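Non-fluorescent flavoprotein (Photobacterium phosphoreum, PDB 1FVP) binds flavin mononucleotide carrying a covalently attached myristate, probably a product of the bioluminescence reaction, and belongs as a homodimer to the bacterial luciferase family. Local coordinates at residues Ser78-Leu92 and Leu106-Lys119. Residues are numbered along the deposited sequence; the frame is centred on the assembly and turned at random.
Sequences SENTVDIAAKYALPL and LLSFYNASASKYNK. With FMA (6-(3-tetradecanoic acid) flavine mononucleotide), chain C.
Asp-83 reaches across from helix 80-87 to three polar side chains of helix 100-116 and its end. Its CG lies anti to the backbone N (chi1 175°), which brings the carboxylate within bonding range. OD1 takes the Tyr-117 OH at 2.7 Å through its syn lone pair; OD2 takes the Ser-113 OG at 2.7 Å from above the carboxylate plane, and Lys-116 NZ, 3.4 Å from OD2, adds a salt bridge whose hydrogen bond is weak. Small Ala-86 and Ala-114, CA atoms 4.8 Å apart, let the axes approach to 8.1 Å. Aliphatic CH groups meet two rings: Lys-87 CB and Lys-116 CG cover opposite faces of Tyr-117, and Glu-79 CG one face of Phe-109. Tyr-110 suits its buried place because its ring packs on Leu-92 while its OH gives Leu-90 O a weak hydrogen bond, tying helix 100-116 to the segment entering strand 92-94. The contact thus packs the helices of two consecutive beta-alpha-beta crossovers. On the cofactor side, Ser-78 OG caps Thr-81 N and donates to phosphate O1P, Ile-84 CG2 packs on flavin C7, and Tyr-88 OH donates to the fatty-acid O2'. Helix 80-87 and its flanking residues therefore join the flavin to a carboxylate held by two hydroxyls, its charge probably only partly offset by the lysine.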
loop_
_atom_site.group_PDB
_atom_site.type_symbol
_atom_site.label_atom_id
_atom_site.label_comp_id
_atom_site.label_asym_id
_atom_site.label_seq_id
_atom_site.Cartn_x
_atom_site.Cartn_y
_atom_site.Cartn_z
ATOM N N SER A 78 5.230 9.148 -15.871
ATOM C CA SER A 78 5.429 10.068 -17.011
ATOM C C SER A 78 6.473 11.123 -16.661
ATOM O O SER A 78 7.197 10.979 -15.678
ATOM C CB SER A 78 4.123 10.714 -17.424
ATOM O OG SER A 78 3.511 11.296 -16.274
ATOM N N GLU A 79 6.489 12.128 -17.522
ATOM C CA GLU A 79 7.435 13.248 -17.378
ATOM C C GLU A 79 6.798 14.348 -16.539
ATOM O O GLU A 79 7.524 15.138 -15.915
ATOM C CB GLU A 79 7.883 13.813 -18.715
ATOM C CG GLU A 79 9.103 13.220 -19.420
ATOM C CD GLU A 79 9.114 13.354 -20.917
ATOM O OE1 GLU A 79 8.099 13.557 -21.574
ATOM O OE2 GLU A 79 10.246 13.238 -21.443
ATOM N N ASN A 80 5.473 14.339 -16.550
ATOM C CA ASN A 80 4.697 15.339 -15.775
ATOM C C ASN A 80 4.442 14.820 -14.367
ATOM O O ASN A 80 4.661 15.552 -13.384
ATOM C CB ASN A 80 3.498 15.820 -16.569
ATOM C CG ASN A 80 4.004 16.619 -17.773
ATOM O OD1 ASN A 80 5.187 16.515 -18.150
ATOM N ND2 ASN A 80 3.119 17.426 -18.360
ATOM N N THR A 81 4.054 13.575 -14.262
ATOM C CA THR A 81 3.776 12.860 -13.008
ATOM C C THR A 81 5.072 12.590 -12.259
ATOM O O THR A 81 5.055 11.988 -11.172
ATOM C CB THR A 81 3.030 11.509 -13.387
ATOM O OG1 THR A 81 1.739 11.927 -13.954
ATOM C CG2 THR A 81 2.882 10.456 -12.303
ATOM N N VAL A 82 6.179 13.008 -12.849
ATOM C CA VAL A 82 7.515 12.805 -12.281
ATOM C C VAL A 82 8.125 14.149 -11.892
ATOM O O VAL A 82 8.848 14.266 -10.887
ATOM C CB VAL A 82 8.403 11.992 -13.247
ATOM C CG1 VAL A 82 9.008 12.817 -14.377
ATOM C CG2 VAL A 82 9.501 11.248 -12.504
ATOM N N ASP A 83 7.824 15.107 -12.745
ATOM C CA ASP A 83 8.287 16.510 -12.552
ATOM C C ASP A 83 7.700 16.950 -11.200
ATOM O O ASP A 83 8.406 17.241 -10.224
ATOM C CB ASP A 83 7.867 17.313 -13.767
ATOM C CG ASP A 83 8.145 18.802 -13.693
ATOM O OD1 ASP A 83 7.481 19.468 -12.878
ATOM O OD2 ASP A 83 9.026 19.243 -14.472
ATOM N N ILE A 84 6.375 16.900 -11.174
ATOM C CA ILE A 84 5.584 17.234 -10.003
ATOM C C ILE A 84 6.137 16.619 -8.720
ATOM O O ILE A 84 6.113 17.271 -7.658
ATOM C CB ILE A 84 4.077 16.823 -10.177
ATOM C CG1 ILE A 84 3.510 17.538 -11.415
ATOM C CG2 ILE A 84 3.266 17.127 -8.900
ATOM C CD1 ILE A 84 2.074 17.097 -11.808
ATOM N N ALA A 85 6.570 15.390 -8.809
ATOM C CA ALA A 85 7.100 14.674 -7.634
ATOM C C ALA A 85 8.364 15.332 -7.084
ATOM O O ALA A 85 8.644 15.205 -5.868
ATOM C CB ALA A 85 7.281 13.204 -8.008
ATOM N N ALA A 86 9.101 15.996 -7.975
ATOM C CA ALA A 86 10.358 16.670 -7.610
ATOM C C ALA A 86 10.024 17.820 -6.658
ATOM O O ALA A 86 10.660 18.056 -5.623
ATOM C CB ALA A 86 11.072 17.199 -8.833
ATOM N N LYS A 87 8.979 18.501 -7.102
ATOM C CA LYS A 87 8.413 19.647 -6.376
ATOM C C LYS A 87 8.353 19.332 -4.890
ATOM O O LYS A 87 9.015 20.051 -4.104
ATOM C CB LYS A 87 7.061 19.992 -6.957
ATOM C CG LYS A 87 6.560 21.372 -6.568
ATOM C CD LYS A 87 5.527 21.853 -7.587
ATOM C CE LYS A 87 5.101 23.286 -7.254
ATOM N NZ LYS A 87 3.670 23.443 -7.634
ATOM N N TYR A 88 7.630 18.285 -4.491
ATOM C CA TYR A 88 7.577 17.967 -3.053
ATOM C C TYR A 88 8.664 17.011 -2.580
ATOM O O TYR A 88 8.553 16.540 -1.417
ATOM C CB TYR A 88 6.202 17.462 -2.627
ATOM C CG TYR A 88 5.060 18.331 -3.073
ATOM C CD1 TYR A 88 4.624 19.365 -2.248
ATOM C CD2 TYR A 88 4.417 18.138 -4.291
ATOM C CE1 TYR A 88 3.567 20.202 -2.620
ATOM C CE2 TYR A 88 3.355 18.952 -4.682
ATOM C CZ TYR A 88 2.939 19.978 -3.840
ATOM O OH TYR A 88 1.911 20.815 -4.160
ATOM N N ALA A 89 9.662 16.715 -3.392
ATOM C CA ALA A 89 10.765 15.826 -3.034
ATOM C C ALA A 89 10.458 14.347 -2.861
ATOM O O ALA A 89 11.365 13.604 -2.403
ATOM C CB ALA A 89 11.450 16.364 -1.761
ATOM N N LEU A 90 9.284 13.867 -3.206
ATOM C CA LEU A 90 8.886 12.458 -3.096
ATOM C C LEU A 90 9.728 11.511 -3.961
ATOM O O LEU A 90 10.084 11.818 -5.116
ATOM C CB LEU A 90 7.405 12.385 -3.541
ATOM C CG LEU A 90 6.458 13.453 -3.026
ATOM C CD1 LEU A 90 5.336 13.693 -4.025
ATOM C CD2 LEU A 90 5.867 12.986 -1.699
ATOM N N PRO A 91 10.016 10.344 -3.429
ATOM C CA PRO A 91 10.772 9.320 -4.152
ATOM C C PRO A 91 9.792 8.694 -5.147
ATOM O O PRO A 91 8.566 8.737 -4.930
ATOM C CB PRO A 91 11.261 8.340 -3.109
ATOM C CG PRO A 91 10.796 8.876 -1.790
ATOM C CD PRO A 91 9.657 9.838 -2.105
ATOM N N LEU A 92 10.376 8.150 -6.190
ATOM C CA LEU A 92 9.668 7.480 -7.273
ATOM C C LEU A 92 9.738 5.945 -7.140
ATOM O O LEU A 92 10.664 5.373 -6.533
ATOM C CB LEU A 92 10.314 7.876 -8.597
ATOM C CG LEU A 92 10.634 9.271 -9.017
ATOM C CD1 LEU A 92 11.448 9.207 -10.313
ATOM C CD2 LEU A 92 9.339 10.008 -9.317
ATOM N N LEU A 106 13.457 8.945 -17.111
ATOM C CA LEU A 106 12.580 9.532 -16.089
ATOM C C LEU A 106 13.291 9.858 -14.796
ATOM O O LEU A 106 12.819 10.856 -14.186
ATOM C CB LEU A 106 11.300 8.711 -15.947
ATOM C CG LEU A 106 10.577 8.489 -17.269
ATOM C CD1 LEU A 106 10.209 7.030 -17.410
ATOM C CD2 LEU A 106 9.313 9.325 -17.277
ATOM N N LEU A 107 14.331 9.167 -14.363
ATOM C CA LEU A 107 14.980 9.604 -13.102
ATOM C C LEU A 107 15.806 10.838 -13.524
ATOM O O LEU A 107 16.432 11.514 -12.693
ATOM C CB LEU A 107 15.821 8.551 -12.413
ATOM C CG LEU A 107 17.333 8.690 -12.518
ATOM C CD1 LEU A 107 18.058 8.108 -11.316
ATOM C CD2 LEU A 107 17.800 8.011 -13.788
ATOM N N SER A 108 15.789 11.055 -14.833
ATOM C CA SER A 108 16.552 12.190 -15.374
ATOM C C SER A 108 15.764 13.461 -15.182
ATOM O O SER A 108 16.346 14.420 -14.640
ATOM C CB SER A 108 17.138 11.946 -16.738
ATOM O OG SER A 108 18.439 11.382 -16.497
ATOM N N PHE A 109 14.506 13.434 -15.578
ATOM C CA PHE A 109 13.738 14.686 -15.356
ATOM C C PHE A 109 13.833 14.903 -13.828
ATOM O O PHE A 109 14.082 16.040 -13.392
ATOM C CB PHE A 109 12.343 14.680 -15.840
ATOM C CG PHE A 109 11.880 15.137 -17.162
ATOM C CD1 PHE A 109 12.526 14.762 -18.332
ATOM C CD2 PHE A 109 10.707 15.905 -17.247
ATOM C CE1 PHE A 109 12.046 15.169 -19.569
ATOM C CE2 PHE A 109 10.209 16.327 -18.482
ATOM C CZ PHE A 109 10.894 15.963 -19.658
ATOM N N TYR A 110 13.674 13.810 -13.100
ATOM C CA TYR A 110 13.707 13.913 -11.629
ATOM C C TYR A 110 15.019 14.439 -11.078
ATOM O O TYR A 110 15.202 14.594 -9.851
ATOM C CB TYR A 110 13.249 12.655 -10.904
ATOM C CG TYR A 110 13.019 12.783 -9.414
ATOM C CD1 TYR A 110 14.066 12.609 -8.504
ATOM C CD2 TYR A 110 11.745 13.030 -8.911
ATOM C CE1 TYR A 110 13.866 12.732 -7.144
ATOM C CE2 TYR A 110 11.528 13.120 -7.541
ATOM C CZ TYR A 110 12.587 12.973 -6.657
ATOM O OH TYR A 110 12.345 13.058 -5.314
ATOM N N ASN A 111 15.969 14.765 -11.932
ATOM C CA ASN A 111 17.222 15.315 -11.323
ATOM C C ASN A 111 17.231 16.774 -11.749
ATOM O O ASN A 111 17.735 17.636 -11.034
ATOM C CB ASN A 111 18.361 14.383 -11.654
ATOM C CG ASN A 111 18.335 13.228 -10.658
ATOM O OD1 ASN A 111 17.436 13.240 -9.803
ATOM N ND2 ASN A 111 19.301 12.341 -10.833
ATOM N N ALA A 112 16.601 16.905 -12.902
ATOM C CA ALA A 112 16.431 18.160 -13.614
ATOM C C ALA A 112 15.338 19.004 -12.951
ATOM O O ALA A 112 15.528 20.237 -12.855
ATOM C CB ALA A 112 16.141 17.893 -15.082
ATOM N N SER A 113 14.277 18.329 -12.538
ATOM C CA SER A 113 13.173 19.045 -11.877
ATOM C C SER A 113 13.690 19.421 -10.495
ATOM O O SER A 113 13.670 20.611 -10.133
ATOM C CB SER A 113 11.871 18.300 -11.842
ATOM O OG SER A 113 11.199 18.380 -13.081
ATOM N N ALA A 114 14.155 18.427 -9.767
ATOM C CA ALA A 114 14.698 18.677 -8.411
ATOM C C ALA A 114 15.505 19.976 -8.468
ATOM O O ALA A 114 15.332 20.860 -7.612
ATOM C CB ALA A 114 15.554 17.521 -7.960
ATOM N N SER A 115 16.342 20.060 -9.498
ATOM C CA SER A 115 17.171 21.258 -9.708
ATOM C C SER A 115 16.284 22.510 -9.670
ATOM O O SER A 115 16.399 23.358 -8.791
ATOM C CB SER A 115 17.927 21.215 -11.031
ATOM O OG SER A 115 18.808 22.328 -11.130
ATOM N N LYS A 116 15.428 22.569 -10.655
ATOM C CA LYS A 116 14.455 23.619 -10.919
ATOM C C LYS A 116 13.878 24.196 -9.642
ATOM O O LYS A 116 14.182 25.355 -9.298
ATOM C CB LYS A 116 13.356 23.136 -11.858
ATOM C CG LYS A 116 12.103 23.993 -11.875
ATOM C CD LYS A 116 11.424 23.979 -13.221
ATOM C CE LYS A 116 11.060 22.607 -13.720
ATOM N NZ LYS A 116 9.581 22.595 -13.969
ATOM N N TYR A 117 13.075 23.439 -8.926
ATOM C CA TYR A 117 12.443 23.869 -7.670
ATOM C C TYR A 117 13.493 24.032 -6.574
ATOM O O TYR A 117 13.202 24.102 -5.368
ATOM C CB TYR A 117 11.337 22.859 -7.320
ATOM C CG TYR A 117 10.311 22.571 -8.392
ATOM C CD1 TYR A 117 9.233 23.430 -8.626
ATOM C CD2 TYR A 117 10.372 21.432 -9.192
ATOM C CE1 TYR A 117 8.271 23.175 -9.593
ATOM C CE2 TYR A 117 9.425 21.162 -10.167
ATOM C CZ TYR A 117 8.367 22.028 -10.374
ATOM O OH TYR A 117 7.440 21.743 -11.343
ATOM N N ASN A 118 14.742 24.103 -6.981
ATOM C CA ASN A 118 15.921 24.242 -6.123
ATOM C C ASN A 118 15.764 23.364 -4.875
ATOM O O ASN A 118 16.133 23.819 -3.780
ATOM C CB ASN A 118 16.264 25.698 -5.825
ATOM C CG ASN A 118 17.405 26.280 -6.641
ATOM O OD1 ASN A 118 17.312 26.551 -7.854
ATOM N ND2 ASN A 118 18.555 26.501 -5.980
ATOM N N LYS A 119 15.255 22.167 -5.076
ATOM C CA LYS A 119 15.015 21.152 -4.045
ATOM C C LYS A 119 16.283 20.361 -3.757
ATOM O O LYS A 119 17.104 20.273 -4.698
ATOM C CB LYS A 119 13.950 20.151 -4.502
ATOM C CG LYS A 119 13.527 19.168 -3.407
ATOM C CD LYS A 119 12.944 19.905 -2.208
ATOM C CE LYS A 119 11.620 20.563 -2.527
ATOM N NZ LYS A 119 10.842 20.805 -1.287
HETATM N N1 FMA C . -2.949 15.850 -12.287
HETATM C C2 FMA C . -3.993 16.656 -12.527
HETATM O O2 FMA C . -4.716 16.731 -13.452
HETATM N N3 FMA C . -4.368 17.647 -11.523
HETATM C C4 FMA C . -3.667 17.737 -10.385
HETATM O O4 FMA C . -3.950 18.552 -9.550
HETATM C C4A FMA C . -2.565 16.870 -10.156
HETATM N N5 FMA C . -1.864 16.933 -9.060
HETATM C C5A FMA C . -0.828 16.152 -8.747
HETATM C C6 FMA C . -0.109 16.299 -7.570
HETATM C C7 FMA C . 0.921 15.436 -7.308
HETATM C C7M FMA C . 1.777 15.510 -6.003
HETATM C C8 FMA C . 1.291 14.409 -8.252
HETATM C C8M FMA C . 2.423 13.468 -8.007
HETATM C C9 FMA C . 0.580 14.297 -9.425
HETATM C C9A FMA C . -0.455 15.139 -9.731
HETATM N N10 FMA C . -1.228 15.075 -10.900
HETATM C C10 FMA C . -2.255 15.868 -11.209
HETATM C C1B FMA C . -0.779 14.128 -11.943
HETATM C C2B FMA C . -1.370 12.923 -12.660
HETATM O O2B FMA C . -0.281 12.003 -12.685
HETATM C C3B FMA C . -1.690 13.351 -14.090
HETATM O "O3'" FMA C . -2.803 14.162 -14.094
HETATM C C4B FMA C . -1.908 12.156 -15.020
HETATM O "O4'" FMA C . -0.683 11.343 -14.966
HETATM C C5B FMA C . -2.213 12.637 -16.452
HETATM O "O5'" FMA C . -0.838 12.998 -17.054
HETATM P P FMA C . 0.077 12.056 -17.936
HETATM O O1P FMA C . 1.162 11.677 -16.868
HETATM O O2P FMA C . -0.755 10.919 -18.276
HETATM O O3P FMA C . 0.467 12.739 -19.068
HETATM C "C1'" FMA C . 0.242 19.733 -7.391
HETATM O "O1'" FMA C . 0.557 20.433 -8.438
HETATM O "O2'" FMA C . 0.262 20.330 -6.312
HETATM C "C2'" FMA C . -0.674 18.575 -7.619
HETATM C "C3'" FMA C . -0.520 17.386 -6.643
HETATM C "C4'" FMA C . -1.782 17.146 -5.895
HETATM C "C5'" FMA C . -1.701 16.285 -4.645
HETATM C "C6'" FMA C . -3.099 15.859 -4.281
HETATM C "C7'" FMA C . -3.148 15.252 -2.885
HETATM C "C8'" FMA C . -4.457 14.641 -2.562
HETATM C "C9'" FMA C . -4.638 14.067 -1.156
HETATM C C11 FMA C . -3.655 12.932 -0.936
HETATM C C12 FMA C . -2.359 13.303 -0.285
HETATM C C13 FMA C . -1.188 12.404 -0.510
HETATM C C14 FMA C . -1.159 11.205 0.413
HETATM C C15 FMA C . 0.222 10.882 0.921
#